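Long-range contacts in peroxiredoxin (Mycobacterium tuberculosis, PDB 5EPF), which reduces hydrogen peroxide and organic hydroperoxides to water and alcohols with thiol reducing equivalents, probably drawn from thioredoxin, and so protects the cell from oxidative stress: residues A[13-18]-A[28-33]; A[42-47]-A[75-80]; A[107-112]-A[125-130]. All coordinates share one frame; numbering follows the deposited sequence.

Interaction 1 (A[13-18]-A[28-33])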
loop_
_atom_site.group_PDB
_atom_site.type_symbol
_atom_site.label_atom_id
_atom_site.label_comp_id
_atom_site.label_asym_id
_atom_site.label_seq_id
_atom_site.Cartn_x
_atom_site.Cartn_y
_atom_site.Cartn_z
ATOM N N ASP A 13 -12.395 -8.610 -7.109
ATOM C CA ASP A 13 -11.669 -8.424 -8.362
ATOM C C ASP A 13 -10.289 -9.089 -8.278
ATOM O O ASP A 13 -9.727 -9.260 -7.198
ATOM C CB ASP A 13 -11.460 -6.929 -8.654
ATOM C CG ASP A 13 -12.741 -6.196 -9.000
ATOM O OD1 ASP A 13 -12.696 -4.946 -9.032
ATOM O OD2 ASP A 13 -13.772 -6.849 -9.264
ATOM N N THR A 14 -9.729 -9.437 -9.437
ATOM C CA THR A 14 -8.359 -9.927 -9.547
ATOM C C THR A 14 -7.475 -8.767 -9.988
ATOM O O THR A 14 -7.755 -8.116 -11.002
ATOM C CB THR A 14 -8.260 -11.052 -10.583
ATOM O OG1 THR A 14 -9.086 -12.146 -10.181
ATOM C CG2 THR A 14 -6.835 -11.557 -10.708
ATOM N N VAL A 15 -6.410 -8.516 -9.227
ATOM C CA VAL A 15 -5.442 -7.465 -9.538
ATOM C C VAL A 15 -4.439 -7.982 -10.554
ATOM O O VAL A 15 -3.907 -9.077 -10.398
ATOM C CB VAL A 15 -4.708 -7.057 -8.242
ATOM C CG1 VAL A 15 -3.594 -6.052 -8.527
ATOM C CG2 VAL A 15 -5.712 -6.564 -7.199
ATOM N N ALA A 16 -4.128 -7.181 -11.568
ATOM C CA ALA A 16 -3.029 -7.522 -12.463
ATOM C C ALA A 16 -1.683 -7.364 -11.749
ATOM O O ALA A 16 -1.508 -6.494 -10.894
ATOM C CB ALA A 16 -3.069 -6.617 -13.692
ATOM N N ASP A 17 -0.737 -8.244 -12.067
ATOM C CA ASP A 17 0.611 -8.124 -11.528
ATOM C C ASP A 17 1.234 -6.822 -12.019
ATOM O O ASP A 17 0.864 -6.294 -13.066
ATOM C CB ASP A 17 1.426 -9.346 -11.980
ATOM C CG ASP A 17 2.652 -9.597 -11.129
ATOM O OD1 ASP A 17 2.823 -8.954 -10.069
ATOM O OD2 ASP A 17 3.464 -10.469 -11.521
ATOM N N PHE A 18 2.171 -6.291 -11.240
ATOM C CA PHE A 18 2.865 -5.059 -11.608
ATOM C C PHE A 18 4.241 -5.060 -10.967
ATOM O O PHE A 18 4.504 -5.810 -10.023
ATOM C CB PHE A 18 2.089 -3.783 -11.198
ATOM C CG PHE A 18 1.949 -3.597 -9.694
ATOM C CD1 PHE A 18 2.974 -3.018 -8.955
ATOM C CD2 PHE A 18 0.799 -3.986 -9.024
ATOM C CE1 PHE A 18 2.845 -2.843 -7.574
ATOM C CE2 PHE A 18 0.669 -3.796 -7.655
ATOM C CZ PHE A 18 1.689 -3.231 -6.929
ATOM N N ARG A 28 10.417 -4.258 -7.545
ATOM C CA ARG A 28 9.643 -5.218 -6.779
ATOM C C ARG A 28 8.395 -5.572 -7.578
ATOM O O ARG A 28 7.813 -4.718 -8.259
ATOM C CB ARG A 28 9.215 -4.621 -5.446
ATOM C CG ARG A 28 10.366 -4.027 -4.618
ATOM C CD ARG A 28 11.438 -5.056 -4.286
ATOM N NE ARG A 28 11.015 -6.063 -3.311
ATOM C CZ ARG A 28 11.051 -5.911 -1.992
ATOM N NH1 ARG A 28 11.481 -4.772 -1.458
ATOM N NH2 ARG A 28 10.653 -6.902 -1.204
ATOM N N ARG A 29 7.963 -6.818 -7.476
ATOM C CA ARG A 29 6.859 -7.328 -8.278
ATOM C C ARG A 29 5.772 -7.844 -7.348
ATOM O O ARG A 29 6.065 -8.591 -6.406
ATOM C CB ARG A 29 7.360 -8.453 -9.185
ATOM C CG ARG A 29 6.335 -8.977 -10.179
ATOM C CD ARG A 29 6.921 -10.066 -11.104
ATOM N NE ARG A 29 8.250 -9.689 -11.589
ATOM C CZ ARG A 29 9.336 -10.462 -11.556
ATOM N NH1 ARG A 29 9.277 -11.712 -11.102
ATOM N NH2 ARG A 29 10.485 -9.988 -12.011
ATOM N N LEU A 30 4.515 -7.457 -7.611
ATOM C CA LEU A 30 3.421 -7.875 -6.731
ATOM C C LEU A 30 3.405 -9.384 -6.512
ATOM O O LEU A 30 3.273 -9.848 -5.377
ATOM C CB LEU A 30 2.077 -7.379 -7.267
ATOM C CG LEU A 30 0.879 -7.800 -6.402
ATOM C CD1 LEU A 30 0.914 -7.175 -5.005
ATOM C CD2 LEU A 30 -0.436 -7.499 -7.095
ATOM N N SER A 31 3.536 -10.163 -7.587
ATOM C CA SER A 31 3.470 -11.620 -7.449
ATOM C C SER A 31 4.602 -12.175 -6.576
ATOM O O SER A 31 4.417 -13.189 -5.888
ATOM C CB SER A 31 3.467 -12.260 -8.833
ATOM O OG SER A 31 4.631 -11.881 -9.551
ATOM N N VAL A 32 5.763 -11.522 -6.565
ATOM C CA VAL A 32 6.841 -11.944 -5.676
ATOM C C VAL A 32 6.597 -11.432 -4.260
ATOM O O VAL A 32 6.867 -12.143 -3.278
ATOM C CB VAL A 32 8.220 -11.529 -6.225
ATOM C CG1 VAL A 32 9.316 -11.957 -5.268
ATOM C CG2 VAL A 32 8.439 -12.103 -7.621
ATOM N N LEU A 33 6.067 -10.203 -4.118
ATOM C CA LEU A 33 5.696 -9.716 -2.789
ATOM C C LEU A 33 4.654 -10.617 -2.127
ATOM O O LEU A 33 4.616 -10.717 -0.899
ATOM C CB LEU A 33 5.182 -8.277 -2.897
ATOM C CG LEU A 33 6.213 -7.224 -3.312
ATOM C CD1 LEU A 33 5.537 -5.948 -3.771
ATOM C CD2 LEU A 33 7.201 -6.958 -2.184
#
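The carboxylate of D17 takes both of its bonds across this contact from one residue, S31, in the first turn of helix 30-33. The S31 hydroxyl donates to OD2 of D17 (OG to OD2, 2.7 Å) on the syn side but 31° out of the carboxylate plane, while the S31 amide reaches D17 OD1 (N to OD1, 2.9 Å) from above that plane. OD1 also takes a weak bond from the amide of F18. Because chi1 of D17 (-160°) swings CG away from the backbone N, the carboxylate extends to the helix start, where the amides of the first turn would probably favour its negative charge. The preceding amide, that of L30, is satisfied by the backbone carbonyl of F18 (N to O, 2.9 Å) in a nearly straight bond. The same oxygen receives a CA-H...O contact from R29, the N-cap residue, whose guanidinium forms a salt bridge with E19. Beside these polar links, L30 CB rests over one face of the F18 ring, 4.1 Å from its centroid, and L30 CD2 meets V15 CG1. Loop 13-18 thus joins the junction of strand 27-29 and helix 30-33; F18 also packs on L41 and L98 of the central sheet, and V15 on F109 of helix 104-109.

Interaction 2 (A[42-47]-A[75-80])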
loop_
_atom_site.group_PDB
_atom_site.type_symbol
_atom_site.label_atom_id
_atom_site.label_comp_id
_atom_site.label_asym_id
_atom_site.label_seq_id
_atom_site.Cartn_x
_atom_site.Cartn_y
_atom_site.Cartn_z
ATOM N N PHE A 42 -1.132 -0.136 0.534
ATOM C CA PHE A 42 -1.777 1.083 1.001
ATOM C C PHE A 42 -1.273 2.277 0.200
ATOM O O PHE A 42 -0.098 2.653 0.302
ATOM C CB PHE A 42 -1.723 1.261 2.527
ATOM C CG PHE A 42 -0.352 1.543 3.146
ATOM C CD1 PHE A 42 0.034 2.851 3.448
ATOM C CD2 PHE A 42 0.489 0.507 3.537
ATOM C CE1 PHE A 42 1.251 3.116 4.067
ATOM C CE2 PHE A 42 1.722 0.772 4.159
ATOM C CZ PHE A 42 2.079 2.073 4.432
ATOM N N PHE A 43 -2.169 2.855 -0.608
ATOM C CA PHE A 43 -1.874 4.059 -1.380
ATOM C C PHE A 43 -2.068 5.267 -0.470
ATOM O O PHE A 43 -3.131 5.437 0.144
ATOM C CB PHE A 43 -2.860 4.194 -2.540
ATOM C CG PHE A 43 -2.590 3.295 -3.710
ATOM C CD1 PHE A 43 -1.853 3.735 -4.801
ATOM C CD2 PHE A 43 -3.128 2.016 -3.740
ATOM C CE1 PHE A 43 -1.629 2.888 -5.897
ATOM C CE2 PHE A 43 -2.937 1.175 -4.821
ATOM C CZ PHE A 43 -2.181 1.612 -5.905
ATOM N N TYR A 44 -1.065 6.134 -0.428
ATOM C CA TYR A 44 -1.180 7.362 0.347
ATOM C C TYR A 44 -0.837 8.562 -0.524
ATOM O O TYR A 44 -0.003 8.458 -1.431
ATOM C CB TYR A 44 -0.301 7.346 1.611
ATOM C CG TYR A 44 1.170 7.033 1.377
ATOM C CD1 TYR A 44 2.078 8.035 1.030
ATOM C CD2 TYR A 44 1.655 5.732 1.540
ATOM C CE1 TYR A 44 3.434 7.740 0.841
ATOM C CE2 TYR A 44 2.987 5.439 1.343
ATOM C CZ TYR A 44 3.869 6.441 1.007
ATOM O OH TYR A 44 5.187 6.122 0.833
ATOM N N PRO A 45 -1.473 9.714 -0.280
ATOM C CA PRO A 45 -1.259 10.853 -1.201
ATOM C C PRO A 45 0.169 11.371 -1.239
ATOM O O PRO A 45 0.693 11.657 -2.322
ATOM C CB PRO A 45 -2.266 11.918 -0.717
ATOM C CG PRO A 45 -3.244 11.207 0.143
ATOM C CD PRO A 45 -2.638 9.915 0.607
ATOM N N ALA A 46 0.805 11.528 -0.083
ATOM C CA ALA A 46 2.050 12.283 -0.032
ATOM C C ALA A 46 2.867 11.833 1.168
ATOM O O ALA A 46 2.473 12.056 2.319
ATOM C CB ALA A 46 1.778 13.787 0.035
ATOM N N ALA A 47 4.024 11.246 0.887
ATOM C CA ALA A 47 4.975 10.897 1.924
ATOM C C ALA A 47 5.276 12.097 2.809
ATOM O O ALA A 47 5.348 13.235 2.337
ATOM C CB ALA A 47 6.263 10.425 1.253
ATOM N N GLY A 75 3.616 0.119 1.237
ATOM C CA GLY A 75 3.095 1.442 0.930
ATOM C C GLY A 75 3.370 1.806 -0.512
ATOM O O GLY A 75 4.310 1.292 -1.116
ATOM N N ILE A 76 2.568 2.714 -1.064
ATOM C CA ILE A 76 2.735 3.123 -2.455
ATOM C C ILE A 76 2.191 4.531 -2.628
ATOM O O ILE A 76 1.140 4.888 -2.078
ATOM C CB ILE A 76 2.083 2.098 -3.421
ATOM C CG1 ILE A 76 2.219 2.513 -4.893
ATOM C CG2 ILE A 76 0.631 1.804 -3.029
ATOM C CD1 ILE A 76 1.790 1.422 -5.869
ATOM N N SER A 77 2.926 5.345 -3.381
ATOM C CA SER A 77 2.443 6.673 -3.749
ATOM C C SER A 77 3.159 7.091 -5.029
ATOM O O SER A 77 4.039 6.382 -5.525
ATOM C CB SER A 77 2.707 7.702 -2.642
ATOM O OG SER A 77 4.101 7.993 -2.621
ATOM N N THR A 78 2.815 8.276 -5.536
ATOM C CA THR A 78 3.531 8.822 -6.682
ATOM C C THR A 78 4.816 9.544 -6.296
ATOM O O THR A 78 5.470 10.104 -7.178
ATOM C CB THR A 78 2.633 9.768 -7.485
ATOM O OG1 THR A 78 2.192 10.837 -6.637
ATOM C CG2 THR A 78 1.443 9.021 -8.073
ATOM N N ASP A 79 5.192 9.563 -5.019
ATOM C CA ASP A 79 6.414 10.255 -4.628
ATOM C C ASP A 79 7.645 9.571 -5.233
ATOM O O ASP A 79 7.666 8.350 -5.401
ATOM C CB ASP A 79 6.537 10.247 -3.112
ATOM C CG ASP A 79 5.447 11.056 -2.451
ATOM O OD1 ASP A 79 5.409 12.280 -2.679
ATOM O OD2 ASP A 79 4.618 10.487 -1.716
ATOM N N PRO A 80 8.693 10.343 -5.545
ATOM C CA PRO A 80 9.926 9.756 -6.090
ATOM C C PRO A 80 10.611 8.854 -5.073
ATOM O O PRO A 80 10.439 8.987 -3.856
ATOM C CB PRO A 80 10.800 10.985 -6.391
ATOM C CG PRO A 80 9.843 12.093 -6.576
ATOM C CD PRO A 80 8.712 11.814 -5.611
HETATM O O HOH W 1 0.543 10.063 -4.654
HETATM O O HOH W 2 2.733 13.147 -3.478
HETATM O O HOH W 3 5.090 14.154 -0.638
#
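Three aromatic rings of 42-47 each present a face to 75-80. G75 CA sits over the centre of the F42 ring, 3.6 Å from its centroid; CG of F42 lies between the backbone N and the carbonyl carbon (chi1 69°), which lays the ring across to the neighbouring strand, and glycine's lack of a side chain lets the backbone come this close. I76 CG2 is likewise centred over the F43 ring, 3.6 Å from the centroid, the two side chains lying side by side and pointing the same way. The Y44 ring has the I76 carbonyl oxygen and S77 CB over one face, G75 CA near its edge and the amide N of A46 in its plane; its hydroxyl bonds to Q84. F42 also stacks with F59, and F43 meets the F109 ring. The backbones pair as neighbouring parallel strands of the central sheet of the thioredoxin fold, I76 N donating to F42 O and Y44 N to I76 O (3.0 Å). Past the strand ends, the loops carry P45, whose side chain packs on C52, the peroxidatic cysteine that probably passes through a sulfenic acid. Between the two loops, D79 OD2 is gripped from opposite faces of its carboxylate plane, by A47 N (2.8 Å, 174° at the hydrogen) and by the S77 hydroxyl (OG to OD2, 2.7 Å) on the anti side. S77 OG in turn accepts from D79 N in an ST turn. D79 OD1 is served by two waters, one also donating to P45 O and the other to A47 O.

Interaction 3 (A[107-112]-A[125-130]); sequences AQFGVK and TTFVID
An apolar contact without hydrogen bonds, centred on an edge-to-face pair of phenylalanines, seats the C-terminal end of helix 104-109 on strand 125-129 in the buried core. F109 turns its edge to the face of F127: its CD1 lies over the centre of the F127 ring, 3.4 Å above the plane, with CD2 of F127 the nearest carbon at 3.5 Å from it. The planes are inclined at 54°, short of perpendicular, and the centroids are 4.7 Å apart. The two side chains slide past each other in opposite directions, which brings F109 CB near CE2 and CZ of F127 as well. Beyond the pair, CD1 of I129 meets the far edge of the F109 ring at CZ (4.0 Å). T125, F127 and I129 all point to the side of the sheet covered by helix 104-109, the every-second-residue spacing of a β-strand, while V128 packs on helix 145-158 and T126 bonds to H148 of that helix on the other side; this two-sided cover of a central sheet is that of the thioredoxin fold. The helix ends in a Schellman motif at G110, whose positive phi (77°) turns the chain and brings V111 back to the strand. CG1 of V111, anti to its carbonyl carbon (chi1 -59°), touches T125 OG1 at 3.4 Å and comes to the edge of the F127 ring at CZ (4.1 Å). The T125 hydroxyl is bonded to the carbonyl of K123. F43 and L41, on the adjoining strand 39-43, pack against V111 and F109 respectively.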
loop_
_atom_site.group_PDB
_atom_site.type_symbol
_atom_site.label_atom_id
_atom_site.label_comp_id
_atom_site.label_asym_id
_atom_site.label_seq_id
_atom_site.Cartn_x
_atom_site.Cartn_y
_atom_site.Cartn_z
ATOM N N ALA A 107 -3.500 4.135 -11.603
ATOM C CA ALA A 107 -4.534 4.039 -12.627
ATOM C C ALA A 107 -5.111 2.630 -12.698
ATOM O O ALA A 107 -6.329 2.455 -12.837
ATOM C CB ALA A 107 -3.974 4.469 -13.987
ATOM N N GLN A 108 -4.253 1.611 -12.591
ATOM C CA GLN A 108 -4.739 0.236 -12.594
ATOM C C GLN A 108 -5.737 0.002 -11.465
ATOM O O GLN A 108 -6.727 -0.712 -11.641
ATOM C CB GLN A 108 -3.561 -0.730 -12.473
ATOM C CG GLN A 108 -3.978 -2.160 -12.231
ATOM C CD GLN A 108 -2.845 -3.056 -11.756
ATOM O OE1 GLN A 108 -3.067 -4.223 -11.452
ATOM N NE2 GLN A 108 -1.637 -2.513 -11.671
ATOM N N PHE A 109 -5.500 0.599 -10.293
ATOM C CA PHE A 109 -6.371 0.439 -9.135
ATOM C C PHE A 109 -7.506 1.458 -9.089
ATOM O O PHE A 109 -8.374 1.366 -8.206
ATOM C CB PHE A 109 -5.539 0.500 -7.850
ATOM C CG PHE A 109 -4.810 -0.780 -7.526
ATOM C CD1 PHE A 109 -5.352 -1.681 -6.605
ATOM C CD2 PHE A 109 -3.601 -1.100 -8.141
ATOM C CE1 PHE A 109 -4.697 -2.868 -6.281
ATOM C CE2 PHE A 109 -2.934 -2.285 -7.830
ATOM C CZ PHE A 109 -3.484 -3.170 -6.900
ATOM N N GLY A 110 -7.543 2.404 -10.022
ATOM C CA GLY A 110 -8.601 3.395 -10.040
ATOM C C GLY A 110 -8.458 4.500 -9.022
ATOM O O GLY A 110 -9.467 5.114 -8.653
ATOM N N VAL A 111 -7.234 4.791 -8.572
ATOM C CA VAL A 111 -6.984 5.793 -7.544
ATOM C C VAL A 111 -6.098 6.933 -8.037
ATOM O O VAL A 111 -5.696 7.785 -7.244
ATOM C CB VAL A 111 -6.445 5.175 -6.233
ATOM C CG1 VAL A 111 -7.438 4.172 -5.673
ATOM C CG2 VAL A 111 -5.086 4.517 -6.433
ATOM N N LYS A 112 -5.807 6.984 -9.333
ATOM C CA LYS A 112 -4.971 8.047 -9.876
ATOM C C LYS A 112 -5.748 9.354 -9.948
ATOM O O LYS A 112 -6.948 9.359 -10.231
ATOM C CB LYS A 112 -4.531 7.673 -11.291
ATOM C CG LYS A 112 -3.600 8.704 -11.936
ATOM C CD LYS A 112 -3.260 8.315 -13.364
ATOM C CE LYS A 112 -2.552 9.433 -14.127
ATOM N NZ LYS A 112 -2.327 9.071 -15.565
ATOM N N THR A 125 -6.238 4.994 -0.333
ATOM C CA THR A 125 -7.021 3.774 -0.492
ATOM C C THR A 125 -6.117 2.593 -0.195
ATOM O O THR A 125 -4.970 2.576 -0.646
ATOM C CB THR A 125 -7.533 3.632 -1.938
ATOM O OG1 THR A 125 -7.986 4.896 -2.443
ATOM C CG2 THR A 125 -8.652 2.635 -2.025
ATOM N N THR A 126 -6.636 1.605 0.534
ATOM C CA THR A 126 -5.883 0.400 0.863
ATOM C C THR A 126 -6.564 -0.831 0.300
ATOM O O THR A 126 -7.784 -1.000 0.445
ATOM C CB THR A 126 -5.721 0.283 2.375
ATOM O OG1 THR A 126 -5.024 1.446 2.845
ATOM C CG2 THR A 126 -4.968 -0.974 2.780
ATOM N N PHE A 127 -5.765 -1.702 -0.313
ATOM C CA PHE A 127 -6.254 -2.952 -0.890
ATOM C C PHE A 127 -5.588 -4.116 -0.176
ATOM O O PHE A 127 -4.354 -4.204 -0.145
ATOM C CB PHE A 127 -5.929 -2.995 -2.387
ATOM C CG PHE A 127 -6.575 -1.873 -3.155
ATOM C CD1 PHE A 127 -7.845 -2.007 -3.696
ATOM C CD2 PHE A 127 -5.924 -0.647 -3.291
ATOM C CE1 PHE A 127 -8.467 -0.966 -4.361
ATOM C CE2 PHE A 127 -6.538 0.418 -3.969
ATOM C CZ PHE A 127 -7.807 0.240 -4.502
ATOM N N VAL A 128 -6.390 -5.021 0.378
ATOM C CA VAL A 128 -5.855 -6.268 0.924
ATOM C C VAL A 128 -5.912 -7.297 -0.200
ATOM O O VAL A 128 -6.999 -7.606 -0.707
ATOM C CB VAL A 128 -6.663 -6.735 2.146
ATOM C CG1 VAL A 128 -6.069 -8.007 2.718
ATOM C CG2 VAL A 128 -6.759 -5.643 3.197
ATOM N N ILE A 129 -4.747 -7.786 -0.627
ATOM C CA ILE A 129 -4.618 -8.615 -1.827
ATOM C C ILE A 129 -4.154 -10.012 -1.425
ATOM O O ILE A 129 -3.104 -10.167 -0.793
ATOM C CB ILE A 129 -3.629 -7.987 -2.824
ATOM C CG1 ILE A 129 -4.033 -6.533 -3.158
ATOM C CG2 ILE A 129 -3.496 -8.880 -4.088
ATOM C CD1 ILE A 129 -2.975 -5.758 -3.936
ATOM N N ASP A 130 -4.925 -11.036 -1.803
ATOM C CA ASP A 130 -4.565 -12.398 -1.450
ATOM C C ASP A 130 -3.481 -12.921 -2.404
ATOM O O ASP A 130 -3.141 -12.295 -3.413
ATOM C CB ASP A 130 -5.801 -13.302 -1.537
ATOM C CG ASP A 130 -5.754 -14.500 -0.593
ATOM O OD1 ASP A 130 -4.685 -14.796 -0.004
ATOM O OD2 ASP A 130 -6.822 -15.146 -0.464
#

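In the fold
From the N terminus, the three contacts close in series, without nesting or crossing. Interaction 1 closes a short loop through the hairpin of strands 19-21 and 27-29. Interaction 2 then spans the helices 50-61 and 63-68, pairing strands 39-43 and 72-77 in a β-α-β crossover. Interaction 3 closes the excursion through strands 113-115 and 118-120, from helix 104-109 to strand 125-129. Interactions 2 and 3 share the central sheet, where strands 39-43 and 125-129 are antiparallel neighbours and F43 packs on F127. Interactions 1 and 3 touch where V15 meets F109; interactions 1 and 2, about 17 Å apart between centres, do not touch.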